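Local atomic coordinates of CAS3 Metal dependent phosphohydrolase (Methanocaldococcus jannaschii, PDB entry 3S4L), a protein that cleaves single-stranded DNA, in a magnesium-dependent reaction, and single-stranded RNA as the HD nuclease of a CRISPR antiviral defence system. Residues 58-67 with 115-123; 92-100 with 183-191. All coordinates share one frame; numbering follows the deposited sequence.

Interaction 1: residues 58-67 with 115-123; sequences FMKILIKLHD and IGALTVMLH. With CA (calcium ion), chain C.
Asp67 and His123 meet at a calcium ion that occupies the catalytic magnesium site, a worked example of an HD nuclease drawing metal ligands from the turns that follow two helices. Calcium is bound by Asp67 OD2 at 2.3 Å and by His123 NE2 at 2.4 Å; two waters and the side chains of His91 and His124 complete the shell. Water 1 also donates to Asp67 OD1, at 2.6 Å. His66 and Asp67 are the adjacent His-Asp pair that names the family, but of the two only Asp67 binds this ion.

The two histidines form a T-shaped pair. His66 brings the CD2 edge of its ring, 3.6 Å from His123 CD2, over one face of His123, with the planes at 87°. His66 ND1 donates to Leu62 O and weakly to Ile63 O, while His123 ND1 donates to Val120 O. A chi1 of 75° turns the His123 ring back toward that carbonyl and leaves NE2 for the metal.

Apolar contacts continue behind the site. Val120 CG2 lies 3.8 Å from His66 CB, Leu62 CD2 meets Val120 CG2 and Gly116, and Phe58 CZ lies 3.9 Å from Gly116 CA.

Helix 91-107 packs against Leu65 and Val120, helix 204-215 meets Ile115 and Thr119, and helix 17-31 covers Met59 and His66.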
loop_
_atom_site.group_PDB
_atom_site.type_symbol
_atom_site.label_atom_id
_atom_site.label_comp_id
_atom_site.label_asym_id
_atom_site.label_seq_id
_atom_site.Cartn_x
_atom_site.Cartn_y
_atom_site.Cartn_z
ATOM N N PHE A 58 11.412 -4.823 -3.306
ATOM C CA PHE A 58 10.369 -4.747 -2.288
ATOM C C PHE A 58 9.910 -3.298 -2.125
ATOM O O PHE A 58 8.713 -3.019 -2.147
ATOM C CB PHE A 58 10.874 -5.363 -0.967
ATOM C CG PHE A 58 10.009 -5.073 0.235
ATOM C CD1 PHE A 58 8.837 -5.784 0.459
ATOM C CD2 PHE A 58 10.386 -4.105 1.161
ATOM C CE1 PHE A 58 8.041 -5.532 1.579
ATOM C CE2 PHE A 58 9.592 -3.833 2.285
ATOM C CZ PHE A 58 8.417 -4.559 2.498
ATOM N N MET A 59 10.862 -2.375 -2.009
ATOM C CA MET A 59 10.531 -0.959 -1.853
ATOM C C MET A 59 9.795 -0.395 -3.067
ATOM O O MET A 59 8.850 0.381 -2.908
ATOM C CB MET A 59 11.782 -0.132 -1.564
ATOM C CG MET A 59 12.332 -0.361 -0.161
ATOM S SD MET A 59 11.068 -0.052 1.114
ATOM C CE MET A 59 10.694 1.654 0.732
ATOM N N LYS A 60 10.225 -0.785 -4.267
ATOM C CA LYS A 60 9.569 -0.348 -5.493
ATOM C C LYS A 60 8.101 -0.766 -5.533
ATOM O O LYS A 60 7.263 -0.094 -6.131
ATOM C CB LYS A 60 10.261 -0.931 -6.723
ATOM C CG LYS A 60 11.603 -0.315 -7.103
ATOM C CD LYS A 60 12.111 -0.976 -8.382
ATOM C CE LYS A 60 13.619 -1.010 -8.459
ATOM N NZ LYS A 60 14.062 -1.890 -9.571
ATOM N N ILE A 61 7.792 -1.901 -4.930
ATOM C CA ILE A 61 6.412 -2.353 -4.950
ATOM C C ILE A 61 5.551 -1.507 -4.010
ATOM O O ILE A 61 4.444 -1.110 -4.370
ATOM C CB ILE A 61 6.288 -3.849 -4.643
ATOM C CG1 ILE A 61 6.904 -4.642 -5.781
ATOM C CG2 ILE A 61 4.831 -4.231 -4.491
ATOM C CD1 ILE A 61 7.084 -6.105 -5.484
ATOM N N LEU A 62 6.077 -1.203 -2.826
ATOM C CA LEU A 62 5.395 -0.307 -1.898
ATOM C C LEU A 62 5.186 1.042 -2.559
ATOM O O LEU A 62 4.137 1.675 -2.421
ATOM C CB LEU A 62 6.235 -0.109 -0.640
ATOM C CG LEU A 62 6.531 -1.389 0.114
ATOM C CD1 LEU A 62 7.045 -1.026 1.502
ATOM C CD2 LEU A 62 5.265 -2.240 0.191
ATOM N N ILE A 63 6.209 1.485 -3.271
ATOM C CA ILE A 63 6.148 2.752 -3.950
ATOM C C ILE A 63 5.031 2.678 -4.978
ATOM O O ILE A 63 4.180 3.562 -5.050
ATOM C CB ILE A 63 7.509 3.095 -4.597
ATOM C CG1 ILE A 63 8.523 3.465 -3.507
ATOM C CG2 ILE A 63 7.374 4.247 -5.601
ATOM C CD1 ILE A 63 9.965 3.384 -3.945
ATOM N N LYS A 64 4.999 1.607 -5.755
ATOM C CA LYS A 64 4.034 1.550 -6.834
ATOM C C LYS A 64 2.601 1.311 -6.348
ATOM O O LYS A 64 1.639 1.732 -6.980
ATOM C CB LYS A 64 4.447 0.483 -7.851
ATOM C CG LYS A 64 5.713 0.828 -8.634
ATOM C CD LYS A 64 6.180 -0.358 -9.461
ATOM C CE LYS A 64 7.277 0.036 -10.439
ATOM N NZ LYS A 64 7.834 -1.177 -11.124
ATOM N N LEU A 65 2.453 0.635 -5.224
ATOM C CA LEU A 65 1.134 0.177 -4.846
ATOM C C LEU A 65 0.514 0.935 -3.678
ATOM O O LEU A 65 -0.666 0.738 -3.371
ATOM C CB LEU A 65 1.183 -1.317 -4.536
ATOM C CG LEU A 65 1.506 -2.255 -5.703
ATOM C CD1 LEU A 65 1.482 -3.705 -5.206
ATOM C CD2 LEU A 65 0.508 -2.063 -6.855
ATOM N N HIS A 66 1.277 1.788 -3.003
ATOM C CA HIS A 66 0.719 2.359 -1.781
ATOM C C HIS A 66 -0.527 3.225 -2.041
ATOM O O HIS A 66 -1.370 3.378 -1.161
ATOM C CB HIS A 66 1.772 3.072 -0.933
ATOM C CG HIS A 66 2.238 4.368 -1.503
ATOM N ND1 HIS A 66 3.144 4.436 -2.538
ATOM C CD2 HIS A 66 1.933 5.647 -1.182
ATOM C CE1 HIS A 66 3.375 5.700 -2.831
ATOM N NE2 HIS A 66 2.658 6.456 -2.017
ATOM N N ASP A 67 -0.647 3.772 -3.248
ATOM C CA ASP A 67 -1.845 4.516 -3.627
ATOM C C ASP A 67 -2.730 3.823 -4.642
ATOM O O ASP A 67 -3.573 4.476 -5.277
ATOM C CB ASP A 67 -1.472 5.904 -4.154
ATOM C CG ASP A 67 -1.175 6.886 -3.039
ATOM O OD1 ASP A 67 -0.486 7.897 -3.302
ATOM O OD2 ASP A 67 -1.634 6.623 -1.904
ATOM N N ILE A 115 4.181 -7.177 6.607
ATOM C CA ILE A 115 4.815 -5.937 7.029
ATOM C C ILE A 115 4.741 -4.868 5.939
ATOM O O ILE A 115 4.637 -3.678 6.225
ATOM C CB ILE A 115 6.270 -6.127 7.408
ATOM C CG1 ILE A 115 6.823 -4.810 7.881
ATOM C CG2 ILE A 115 7.091 -6.475 6.198
ATOM C CD1 ILE A 115 8.298 -4.757 7.793
ATOM N N GLY A 116 4.818 -5.292 4.682
ATOM C CA GLY A 116 4.693 -4.353 3.577
ATOM C C GLY A 116 3.283 -3.801 3.530
ATOM O O GLY A 116 3.098 -2.596 3.410
ATOM N N ALA A 117 2.288 -4.680 3.648
ATOM C CA ALA A 117 0.893 -4.261 3.573
ATOM C C ALA A 117 0.523 -3.312 4.714
ATOM O O ALA A 117 -0.225 -2.346 4.519
ATOM C CB ALA A 117 -0.038 -5.482 3.568
ATOM N N LEU A 118 1.043 -3.599 5.903
ATOM C CA LEU A 118 0.830 -2.761 7.077
ATOM C C LEU A 118 1.448 -1.376 6.890
ATOM O O LEU A 118 0.879 -0.374 7.301
ATOM C CB LEU A 118 1.441 -3.430 8.313
ATOM C CG LEU A 118 1.225 -2.737 9.661
ATOM C CD1 LEU A 118 -0.267 -2.507 9.908
ATOM C CD2 LEU A 118 1.837 -3.574 10.772
ATOM N N THR A 119 2.617 -1.326 6.263
ATOM C CA THR A 119 3.266 -0.055 5.998
ATOM C C THR A 119 2.364 0.766 5.087
ATOM O O THR A 119 2.150 1.968 5.304
ATOM C CB THR A 119 4.622 -0.277 5.309
ATOM O OG1 THR A 119 5.474 -1.021 6.185
ATOM C CG2 THR A 119 5.274 1.051 4.974
ATOM N N VAL A 120 1.842 0.094 4.063
ATOM C CA VAL A 120 0.937 0.707 3.113
ATOM C C VAL A 120 -0.387 1.144 3.778
ATOM O O VAL A 120 -0.943 2.197 3.451
ATOM C CB VAL A 120 0.653 -0.250 1.954
ATOM C CG1 VAL A 120 -0.654 0.141 1.264
ATOM C CG2 VAL A 120 1.830 -0.254 0.963
ATOM N N MET A 121 -0.880 0.331 4.710
ATOM C CA MET A 121 -2.122 0.620 5.414
ATOM C C MET A 121 -1.918 1.829 6.324
ATOM O O MET A 121 -2.859 2.509 6.716
ATOM C CB MET A 121 -2.544 -0.595 6.246
ATOM C CG MET A 121 -4.033 -0.625 6.636
ATOM S SD MET A 121 -4.389 -1.838 7.925
ATOM C CE MET A 121 -4.564 -3.327 6.963
ATOM N N LEU A 122 -0.668 2.107 6.646
ATOM C CA LEU A 122 -0.360 3.167 7.584
ATOM C C LEU A 122 0.442 4.278 6.908
ATOM O O LEU A 122 1.051 5.086 7.589
ATOM C CB LEU A 122 0.441 2.594 8.769
ATOM C CG LEU A 122 -0.292 1.968 9.967
ATOM C CD1 LEU A 122 -1.490 1.122 9.567
ATOM C CD2 LEU A 122 0.662 1.150 10.846
ATOM N N HIS A 123 0.445 4.341 5.576
ATOM C CA HIS A 123 1.326 5.310 4.917
ATOM C C HIS A 123 0.850 6.746 5.070
ATOM O O HIS A 123 1.524 7.674 4.617
ATOM C CB HIS A 123 1.622 4.963 3.447
ATOM C CG HIS A 123 0.481 5.226 2.510
ATOM N ND1 HIS A 123 -0.393 4.235 2.109
ATOM C CD2 HIS A 123 0.084 6.357 1.879
ATOM C CE1 HIS A 123 -1.276 4.740 1.265
ATOM N NE2 HIS A 123 -1.020 6.030 1.122
HETATM CA CA CA C . -1.996 7.848 -0.043
HETATM O O HOH W 1 0.027 8.632 -0.866
HETATM O O HOH W 2 -2.395 10.241 -1.488
#

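Interaction 2: residues 92-100 with 183-191; sequences ELVSAYYTY and DIIRFVIEM
Tyr97 and Ile184 join two helix segments, 92-100 of helix 91-107 and 183-191 of helix 181-197, that cross almost perpendicularly with their axes 9.6 Å apart, and illustrate how a steep helix crossing can be filled by aromatic rings. A CH-pi contact is made by Ile184 CG1, which sits over the centre of the Tyr97 ring, 3.8 Å from the centroid and nearly on the ring normal. With CG anti to the backbone N (chi1 172°), the tyrosine ring slants across helix 183-191 toward its Asp183 end; its face meets Ile184 while its edge meets Phe187 CB, 3.6 Å from Tyr97 CD1.

The aromatic cluster of Tyr97, Tyr100 and Phe187 comes next. Tyr97 turns its edge to the face of Phe187 in an offset T-shaped pair, the planes 82° apart. Phe187 meets Tyr100 differently: the rings are inclined at 44°, with Phe187 CE1 over the Tyr100 face toward its rim and Phe187 CZ 3.4 Å from Tyr100 CB. Phe187 CE2 also approaches the helix backbone, 3.8 Å from Ala96 O.

Aliphatic contacts continue the interface beyond the rings. Leu93 CG and Val188 CG1 are 3.8 Å apart, their side chains crossing at about a right angle. Val94 CG2 touches Ile184 CG2 more loosely, and Met191 CE reaches Ala96 CB at 4.4 Å. Helix 142-149 lies alongside at Leu93, Val94 and Val188, and helix 110-121 at Ala96 and Met191.

No hydrogen bond or salt bridge spans the two segments. Their cohesion therefore rests on shape, dispersion and ring electrostatics.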
loop_
_atom_site.group_PDB
_atom_site.type_symbol
_atom_site.label_atom_id
_atom_site.label_comp_id
_atom_site.label_asym_id
_atom_site.label_seq_id
_atom_site.Cartn_x
_atom_site.Cartn_y
_atom_site.Cartn_z
ATOM N N GLU A 92 -5.995 3.760 1.518
ATOM C CA GLU A 92 -4.845 2.955 1.944
ATOM C C GLU A 92 -5.214 1.545 2.406
ATOM O O GLU A 92 -4.385 0.631 2.340
ATOM C CB GLU A 92 -3.996 3.668 3.013
ATOM C CG GLU A 92 -4.717 4.006 4.296
ATOM C CD GLU A 92 -5.253 5.440 4.299
ATOM O OE1 GLU A 92 -5.899 5.847 3.307
ATOM O OE2 GLU A 92 -5.017 6.162 5.291
ATOM N N LEU A 93 -6.445 1.367 2.884
ATOM C CA LEU A 93 -6.897 0.037 3.328
ATOM C C LEU A 93 -7.036 -0.878 2.118
ATOM O O LEU A 93 -6.691 -2.058 2.168
ATOM C CB LEU A 93 -8.224 0.118 4.086
ATOM C CG LEU A 93 -8.216 0.433 5.590
ATOM C CD1 LEU A 93 -7.443 1.680 5.936
ATOM C CD2 LEU A 93 -9.661 0.542 6.092
ATOM N N VAL A 94 -7.545 -0.314 1.027
ATOM C CA VAL A 94 -7.645 -1.033 -0.232
ATOM C C VAL A 94 -6.271 -1.262 -0.850
ATOM O O VAL A 94 -6.033 -2.315 -1.432
ATOM C CB VAL A 94 -8.520 -0.283 -1.239
ATOM C CG1 VAL A 94 -8.411 -0.936 -2.623
ATOM C CG2 VAL A 94 -9.950 -0.237 -0.731
ATOM N N SER A 95 -5.373 -0.285 -0.719
ATOM C CA SER A 95 -3.968 -0.481 -1.123
ATOM C C SER A 95 -3.310 -1.648 -0.361
ATOM O O SER A 95 -2.655 -2.510 -0.967
ATOM C CB SER A 95 -3.134 0.793 -0.904
ATOM O OG SER A 95 -3.588 1.904 -1.665
ATOM N N ALA A 96 -3.487 -1.662 0.961
ATOM C CA ALA A 96 -2.900 -2.698 1.812
ATOM C C ALA A 96 -3.301 -4.094 1.357
ATOM O O ALA A 96 -2.486 -5.027 1.374
ATOM C CB ALA A 96 -3.281 -2.486 3.281
ATOM N N TYR A 97 -4.559 -4.233 0.957
ATOM C CA TYR A 97 -5.084 -5.516 0.485
ATOM C C TYR A 97 -4.349 -5.989 -0.752
ATOM O O TYR A 97 -3.842 -7.101 -0.768
ATOM C CB TYR A 97 -6.586 -5.428 0.206
ATOM C CG TYR A 97 -7.188 -6.664 -0.464
ATOM C CD1 TYR A 97 -7.694 -7.717 0.295
ATOM C CD2 TYR A 97 -7.301 -6.747 -1.849
ATOM C CE1 TYR A 97 -8.283 -8.843 -0.311
ATOM C CE2 TYR A 97 -7.869 -7.868 -2.465
ATOM C CZ TYR A 97 -8.358 -8.911 -1.688
ATOM O OH TYR A 97 -8.923 -10.013 -2.296
ATOM N N TYR A 98 -4.265 -5.150 -1.784
ATOM C CA TYR A 98 -3.574 -5.577 -3.002
ATOM C C TYR A 98 -2.061 -5.734 -2.788
ATOM O O TYR A 98 -1.413 -6.604 -3.385
ATOM C CB TYR A 98 -3.858 -4.636 -4.168
ATOM C CG TYR A 98 -5.237 -4.812 -4.709
ATOM C CD1 TYR A 98 -5.562 -5.929 -5.473
ATOM C CD2 TYR A 98 -6.233 -3.872 -4.441
ATOM C CE1 TYR A 98 -6.854 -6.110 -5.958
ATOM C CE2 TYR A 98 -7.522 -4.031 -4.941
ATOM C CZ TYR A 98 -7.820 -5.150 -5.687
ATOM O OH TYR A 98 -9.081 -5.299 -6.168
ATOM N N THR A 99 -1.506 -4.885 -1.935
ATOM C CA THR A 99 -0.077 -4.929 -1.670
ATOM C C THR A 99 0.262 -6.269 -1.064
ATOM O O THR A 99 1.233 -6.918 -1.453
ATOM C CB THR A 99 0.361 -3.799 -0.727
ATOM O OG1 THR A 99 0.177 -2.540 -1.388
ATOM C CG2 THR A 99 1.827 -3.962 -0.335
ATOM N N TYR A 100 -0.551 -6.692 -0.109
ATOM C CA TYR A 100 -0.278 -7.935 0.570
ATOM C C TYR A 100 -0.236 -9.106 -0.416
ATOM O O TYR A 100 0.713 -9.894 -0.413
ATOM C CB TYR A 100 -1.320 -8.209 1.650
ATOM C CG TYR A 100 -1.094 -9.556 2.277
ATOM C CD1 TYR A 100 -1.750 -10.687 1.807
ATOM C CD2 TYR A 100 -0.193 -9.704 3.321
ATOM C CE1 TYR A 100 -1.525 -11.948 2.387
ATOM C CE2 TYR A 100 0.042 -10.945 3.902
ATOM C CZ TYR A 100 -0.628 -12.062 3.433
ATOM O OH TYR A 100 -0.395 -13.285 4.018
ATOM N N ASP A 183 -14.462 -9.202 1.000
ATOM C CA ASP A 183 -13.135 -9.801 1.058
ATOM C C ASP A 183 -12.076 -8.817 1.553
ATOM O O ASP A 183 -11.192 -9.191 2.322
ATOM C CB ASP A 183 -12.752 -10.364 -0.309
ATOM C CG ASP A 183 -13.696 -11.463 -0.767
ATOM O OD1 ASP A 183 -13.628 -12.574 -0.192
ATOM O OD2 ASP A 183 -14.504 -11.212 -1.691
ATOM N N ILE A 184 -12.173 -7.558 1.130
ATOM C CA ILE A 184 -11.211 -6.536 1.562
ATOM C C ILE A 184 -11.428 -6.193 3.037
ATOM O O ILE A 184 -10.472 -6.043 3.802
ATOM C CB ILE A 184 -11.255 -5.274 0.645
ATOM C CG1 ILE A 184 -10.860 -5.674 -0.782
ATOM C CG2 ILE A 184 -10.326 -4.174 1.170
ATOM C CD1 ILE A 184 -10.905 -4.543 -1.821
ATOM N N ILE A 185 -12.696 -6.096 3.429
ATOM C CA ILE A 185 -13.072 -5.904 4.823
ATOM C C ILE A 185 -12.478 -7.002 5.707
ATOM O O ILE A 185 -11.841 -6.722 6.727
ATOM C CB ILE A 185 -14.617 -5.855 4.962
ATOM C CG1 ILE A 185 -15.153 -4.512 4.441
ATOM C CG2 ILE A 185 -15.076 -6.139 6.408
ATOM C CD1 ILE A 185 -16.691 -4.461 4.331
ATOM N N ARG A 186 -12.677 -8.253 5.309
ATOM C CA ARG A 186 -12.187 -9.396 6.076
ATOM C C ARG A 186 -10.677 -9.319 6.211
ATOM O O ARG A 186 -10.130 -9.502 7.305
ATOM C CB ARG A 186 -12.570 -10.705 5.375
ATOM C CG ARG A 186 -13.546 -11.564 6.127
ATOM C CD ARG A 186 -13.872 -12.847 5.365
ATOM N NE ARG A 186 -14.498 -12.575 4.077
ATOM C CZ ARG A 186 -15.795 -12.348 3.910
ATOM N NH1 ARG A 186 -16.615 -12.372 4.957
ATOM N NH2 ARG A 186 -16.271 -12.096 2.697
ATOM N N PHE A 187 -9.998 -9.058 5.094
ATOM C CA PHE A 187 -8.547 -8.921 5.138
ATOM C C PHE A 187 -8.096 -7.822 6.084
ATOM O O PHE A 187 -7.233 -8.040 6.931
ATOM C CB PHE A 187 -7.934 -8.657 3.758
ATOM C CG PHE A 187 -6.464 -8.383 3.825
ATOM C CD1 PHE A 187 -5.563 -9.418 3.982
ATOM C CD2 PHE A 187 -5.986 -7.091 3.787
ATOM C CE1 PHE A 187 -4.208 -9.164 4.077
ATOM C CE2 PHE A 187 -4.645 -6.835 3.876
ATOM C CZ PHE A 187 -3.752 -7.875 4.023
ATOM N N VAL A 188 -8.663 -6.632 5.930
ATOM C CA VAL A 188 -8.245 -5.506 6.759
ATOM C C VAL A 188 -8.521 -5.717 8.261
ATOM O O VAL A 188 -7.670 -5.423 9.100
ATOM C CB VAL A 188 -8.860 -4.176 6.284
ATOM C CG1 VAL A 188 -8.344 -3.044 7.155
ATOM C CG2 VAL A 188 -8.527 -3.938 4.798
ATOM N N ILE A 189 -9.697 -6.232 8.599
ATOM C CA ILE A 189 -9.974 -6.575 9.987
ATOM C C ILE A 189 -8.900 -7.521 10.506
ATOM O O ILE A 189 -8.295 -7.278 11.557
ATOM C CB ILE A 189 -11.367 -7.237 10.135
ATOM C CG1 ILE A 189 -12.466 -6.202 9.912
ATOM C CG2 ILE A 189 -11.522 -7.891 11.515
ATOM C CD1 ILE A 189 -13.855 -6.793 9.838
ATOM N N GLU A 190 -8.656 -8.595 9.757
ATOM C CA GLU A 190 -7.646 -9.586 10.129
ATOM C C GLU A 190 -6.276 -8.936 10.287
ATOM O O GLU A 190 -5.470 -9.356 11.116
ATOM C CB GLU A 190 -7.586 -10.706 9.081
ATOM C CG GLU A 190 -7.024 -12.022 9.597
ATOM C CD GLU A 190 -6.875 -13.077 8.506
ATOM O OE1 GLU A 190 -6.556 -14.243 8.843
ATOM O OE2 GLU A 190 -7.068 -12.740 7.315
ATOM N N MET A 191 -6.014 -7.902 9.498
ATOM C CA MET A 191 -4.746 -7.189 9.591
ATOM C C MET A 191 -4.666 -6.334 10.841
ATOM O O MET A 191 -3.699 -6.402 11.590
ATOM C CB MET A 191 -4.562 -6.292 8.368
ATOM C CG MET A 191 -4.007 -7.025 7.169
ATOM S SD MET A 191 -2.221 -6.872 7.080
ATOM C CE MET A 191 -2.108 -5.165 6.505
#

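From the N terminus the chain meets residues 58-67, then 92-100, 115-123 and finally 183-191, so the two contacts cross rather than nest. Interaction 1 closes a largely helical loop of 47 residues, within which the first half of interaction 2 lies; interaction 2 closes a longer one of 82, which contains the second half of interaction 1. Helix 91-107 is the common wall. Ser95 probably hydrogen-bonds to His66 O and packs on Val120, Ala96 lies against Ala117 O, and Met121 meets Met191. Helix 52-65 and helix 110-121 are thereby joined, behind the metal site, to helix 181-197 in one helical HD domain.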